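Local coordinates for protein glucose-6-phosphate dehydrogenase (Trypanosoma cruzi, PDB 5AQ1) that oxidises glucose 6-phosphate with NADP+ as the coenzyme, yielding NADPH in the first step of the pentose phosphate pathway, at residues Phe155-Met167 and Asn195-Phe207. Residues are numbered along the deposited sequence; the frame is centred on the assembly and turned at random.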
# COMPACT_ATOMS: atom_id res chain seq x y z
N PHE B 155 -9.35 29.29 40.75
CA PHE B 155 -8.35 29.34 39.68
C PHE B 155 -8.10 30.72 39.08
O PHE B 155 -6.96 31.18 39.04
CB PHE B 155 -8.75 28.37 38.55
CG PHE B 155 -7.81 28.39 37.38
CD1 PHE B 155 -6.55 27.84 37.49
CD2 PHE B 155 -8.19 28.98 36.18
CE1 PHE B 155 -5.68 27.86 36.41
CE2 PHE B 155 -7.32 29.00 35.10
CZ PHE B 155 -6.06 28.44 35.22
N VAL B 156 -9.16 31.37 38.61
CA VAL B 156 -9.03 32.63 37.88
C VAL B 156 -8.50 33.75 38.79
O VAL B 156 -7.65 34.53 38.37
CB VAL B 156 -10.37 33.07 37.23
CG1 VAL B 156 -10.22 34.42 36.54
CG2 VAL B 156 -10.84 32.02 36.23
N GLY B 157 -9.00 33.80 40.02
CA GLY B 157 -8.53 34.76 41.02
C GLY B 157 -7.05 34.66 41.31
O GLY B 157 -6.36 35.67 41.45
N VAL B 158 -6.54 33.43 41.37
CA VAL B 158 -5.12 33.18 41.60
C VAL B 158 -4.29 33.60 40.40
O VAL B 158 -3.22 34.18 40.55
CB VAL B 158 -4.85 31.70 41.94
CG1 VAL B 158 -3.35 31.42 41.98
CG2 VAL B 158 -5.47 31.35 43.27
N CYS B 159 -4.78 33.29 39.20
CA CYS B 159 -4.12 33.70 37.97
C CYS B 159 -4.04 35.23 37.86
O CYS B 159 -3.03 35.77 37.42
CB CYS B 159 -4.84 33.11 36.75
SG CYS B 159 -4.68 31.32 36.59
N ARG B 160 -5.11 35.92 38.27
CA ARG B 160 -5.12 37.39 38.24
C ARG B 160 -4.13 37.99 39.23
O ARG B 160 -3.43 38.95 38.90
CB ARG B 160 -6.53 37.92 38.51
CG ARG B 160 -7.44 37.84 37.30
CD ARG B 160 -8.85 38.34 37.58
NE ARG B 160 -9.72 38.06 36.44
CZ ARG B 160 -11.05 38.07 36.47
NH1 ARG B 160 -11.71 38.33 37.60
NH2 ARG B 160 -11.73 37.80 35.36
N GLY B 161 -4.08 37.44 40.44
CA GLY B 161 -3.16 37.90 41.48
C GLY B 161 -1.70 37.70 41.09
O GLY B 161 -0.88 38.60 41.27
N LEU B 162 -1.39 36.53 40.54
CA LEU B 162 -0.03 36.22 40.09
C LEU B 162 0.39 37.12 38.93
O LEU B 162 1.49 37.67 38.94
CB LEU B 162 0.07 34.75 39.64
CG LEU B 162 0.06 33.69 40.74
CD1 LEU B 162 -0.05 32.31 40.13
CD2 LEU B 162 1.30 33.80 41.62
N SER B 163 -0.50 37.27 37.95
CA SER B 163 -0.24 38.12 36.78
C SER B 163 0.01 39.56 37.19
O SER B 163 0.92 40.21 36.69
CB SER B 163 -1.41 38.05 35.81
OG SER B 163 -1.13 38.75 34.61
N LYS B 164 -0.81 40.04 38.12
CA LYS B 164 -0.77 41.43 38.54
C LYS B 164 0.46 41.76 39.40
O LYS B 164 1.07 42.81 39.22
CB LYS B 164 -2.05 41.78 39.31
CG LYS B 164 -2.22 43.25 39.66
CD LYS B 164 -3.34 43.45 40.68
CE LYS B 164 -3.39 44.89 41.18
NZ LYS B 164 -4.07 45.81 40.23
N GLY B 165 0.82 40.86 40.32
CA GLY B 165 1.80 41.21 41.36
C GLY B 165 2.90 40.22 41.71
O GLY B 165 3.58 40.41 42.72
N ALA B 166 3.11 39.19 40.89
CA ALA B 166 4.18 38.22 41.17
C ALA B 166 4.90 37.72 39.91
O ALA B 166 5.42 36.60 39.89
CB ALA B 166 3.62 37.05 41.97
N MET B 167 4.94 38.55 38.87
CA MET B 167 5.64 38.20 37.64
C MET B 167 7.06 38.73 37.66
O MET B 167 7.33 39.85 38.11
CB MET B 167 4.91 38.79 36.43
CG MET B 167 3.50 38.27 36.22
SD MET B 167 3.44 36.54 35.72
CE MET B 167 3.89 36.68 33.99
N ASN B 195 -10.62 32.39 27.81
CA ASN B 195 -10.71 33.82 27.54
C ASN B 195 -10.33 34.70 28.74
O ASN B 195 -9.87 35.82 28.56
CB ASN B 195 -12.11 34.20 27.03
CG ASN B 195 -12.38 33.70 25.62
OD1 ASN B 195 -11.46 33.48 24.84
ND2 ASN B 195 -13.66 33.53 25.30
N GLN B 196 -10.53 34.19 29.95
CA GLN B 196 -10.14 34.92 31.16
C GLN B 196 -8.63 34.86 31.37
O GLN B 196 -8.05 35.76 31.98
CB GLN B 196 -10.83 34.36 32.41
CG GLN B 196 -12.31 34.06 32.24
CD GLN B 196 -13.15 34.56 33.39
OE1 GLN B 196 -13.06 35.73 33.77
NE2 GLN B 196 -13.97 33.68 33.95
N LEU B 197 -8.01 33.80 30.86
CA LEU B 197 -6.58 33.60 30.99
C LEU B 197 -5.80 34.38 29.92
O LEU B 197 -4.66 34.77 30.15
CB LEU B 197 -6.25 32.11 30.87
CG LEU B 197 -5.15 31.61 31.79
CD1 LEU B 197 -5.62 31.60 33.23
CD2 LEU B 197 -4.71 30.21 31.37
N LYS B 198 -6.45 34.61 28.78
CA LYS B 198 -5.82 35.27 27.61
C LYS B 198 -5.04 36.56 27.94
O LYS B 198 -3.87 36.67 27.58
CB LYS B 198 -6.88 35.55 26.53
CG LYS B 198 -6.61 34.90 25.18
CD LYS B 198 -7.84 34.92 24.29
CE LYS B 198 -7.64 34.14 23.00
NZ LYS B 198 -7.64 32.66 23.20
N PRO B 199 -5.67 37.53 28.62
CA PRO B 199 -4.95 38.77 28.95
C PRO B 199 -3.94 38.67 30.10
O PRO B 199 -3.14 39.58 30.28
CB PRO B 199 -6.08 39.74 29.33
CG PRO B 199 -7.15 38.86 29.87
CD PRO B 199 -7.08 37.59 29.07
N LEU B 200 -3.99 37.58 30.87
CA LEU B 200 -3.12 37.41 32.04
C LEU B 200 -1.77 36.77 31.70
O LEU B 200 -0.74 37.16 32.25
CB LEU B 200 -3.82 36.56 33.10
CG LEU B 200 -5.24 36.96 33.49
CD1 LEU B 200 -5.79 35.99 34.52
CD2 LEU B 200 -5.29 38.39 34.01
N PHE B 201 -1.79 35.78 30.80
CA PHE B 201 -0.60 35.02 30.43
C PHE B 201 -0.58 34.72 28.93
O PHE B 201 -1.62 34.57 28.31
CB PHE B 201 -0.55 33.69 31.17
CG PHE B 201 -0.46 33.83 32.66
CD1 PHE B 201 0.76 34.08 33.27
CD2 PHE B 201 -1.59 33.70 33.46
CE1 PHE B 201 0.85 34.22 34.64
CE2 PHE B 201 -1.51 33.83 34.83
CZ PHE B 201 -0.29 34.09 35.43
N ASN B 202 0.63 34.61 28.37
CA ASN B 202 0.80 34.10 27.02
C ASN B 202 0.60 32.60 27.02
O ASN B 202 0.80 31.94 28.05
CB ASN B 202 2.21 34.39 26.50
CG ASN B 202 2.51 35.87 26.34
OD1 ASN B 202 3.67 36.23 26.24
ND2 ASN B 202 1.48 36.72 26.32
N GLU B 203 0.21 32.05 25.88
CA GLU B 203 0.01 30.60 25.76
C GLU B 203 1.32 29.84 25.98
O GLU B 203 1.32 28.72 26.47
CB GLU B 203 -0.58 30.27 24.38
CG GLU B 203 -0.92 28.80 24.16
CD GLU B 203 -2.02 28.27 25.06
OE1 GLU B 203 -2.69 29.07 25.76
OE2 GLU B 203 -2.24 27.05 25.05
N ARG B 204 2.44 30.47 25.61
CA ARG B 204 3.77 29.92 25.87
C ARG B 204 4.04 29.69 27.36
O ARG B 204 4.74 28.75 27.73
CB ARG B 204 4.84 30.85 25.31
CG ARG B 204 5.00 30.77 23.80
CD ARG B 204 6.25 31.52 23.35
NE ARG B 204 6.36 32.85 23.94
CZ ARG B 204 5.71 33.94 23.52
NH1 ARG B 204 4.89 33.90 22.48
NH2 ARG B 204 5.90 35.10 24.15
N GLN B 205 3.47 30.54 28.22
CA GLN B 205 3.68 30.45 29.66
C GLN B 205 2.78 29.44 30.36
O GLN B 205 3.08 29.02 31.47
CB GLN B 205 3.46 31.82 30.30
CG GLN B 205 4.43 32.89 29.82
CD GLN B 205 4.10 34.26 30.38
OE1 GLN B 205 2.95 34.71 30.31
NE2 GLN B 205 5.11 34.94 30.92
N VAL B 206 1.69 29.04 29.72
CA VAL B 206 0.73 28.13 30.34
C VAL B 206 1.03 26.67 29.97
O VAL B 206 1.18 26.33 28.80
CB VAL B 206 -0.72 28.47 29.94
CG1 VAL B 206 -1.70 27.49 30.59
CG2 VAL B 206 -1.06 29.90 30.35
N PHE B 207 1.10 25.83 31.00
CA PHE B 207 1.38 24.41 30.85
C PHE B 207 0.23 23.60 31.47
O PHE B 207 0.25 23.28 32.65
CB PHE B 207 2.71 24.07 31.53
CG PHE B 207 3.91 24.52 30.75
CD1 PHE B 207 4.22 25.87 30.65
CD2 PHE B 207 4.71 23.61 30.10
CE1 PHE B 207 5.32 26.29 29.92
CE2 PHE B 207 5.81 24.01 29.37
CZ PHE B 207 6.12 25.36 29.28
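In the Rossmann-like coenzyme domain, helix 155-165 packs through Cys159, Ser163 and their neighbours against Leu197, Leu200 and Phe201, where helix 187-197 gives way to the loop leading to edge strand 206-208. Helix 155-165 and Phe201 pack on the parallel sheet, of which 206-208 is the last strand: Phe155 also touches Leu148 and Val179, and Phe201 rests on Leu177. At the NADPH-proximal end, Leu197 CD1 reaches both Phe155 CE2 (3.6 Å) and Cys159 SG (3.5 Å), while that sulfur lies above one face of the Phe155 ring, toward its rim. Leu200 comes in between Cys159 and Arg160, its CD1 3.7 Å from Arg160 CG. One hydrogen bond ties loop to helix: Ser163 OG, anti to its own amide nitrogen (chi1 -174°), donates to Leu200 O over 2.9 Å, in the carbonyl plane and on a lone pair. Phe201 places its ring alongside the helix, with Cys159 CB in plane at the ring edge. Gln205 OE1 also lies at this ring's edge and accepts a hydrogen bond from Asn202 N. Bends at chi2 and chi3 of Met167 complete a Met-aromatic contact, placing SD obliquely 3.6 Å from Phe201 CE1 and carrying CE to 3.7 Å from Gln205 NE2.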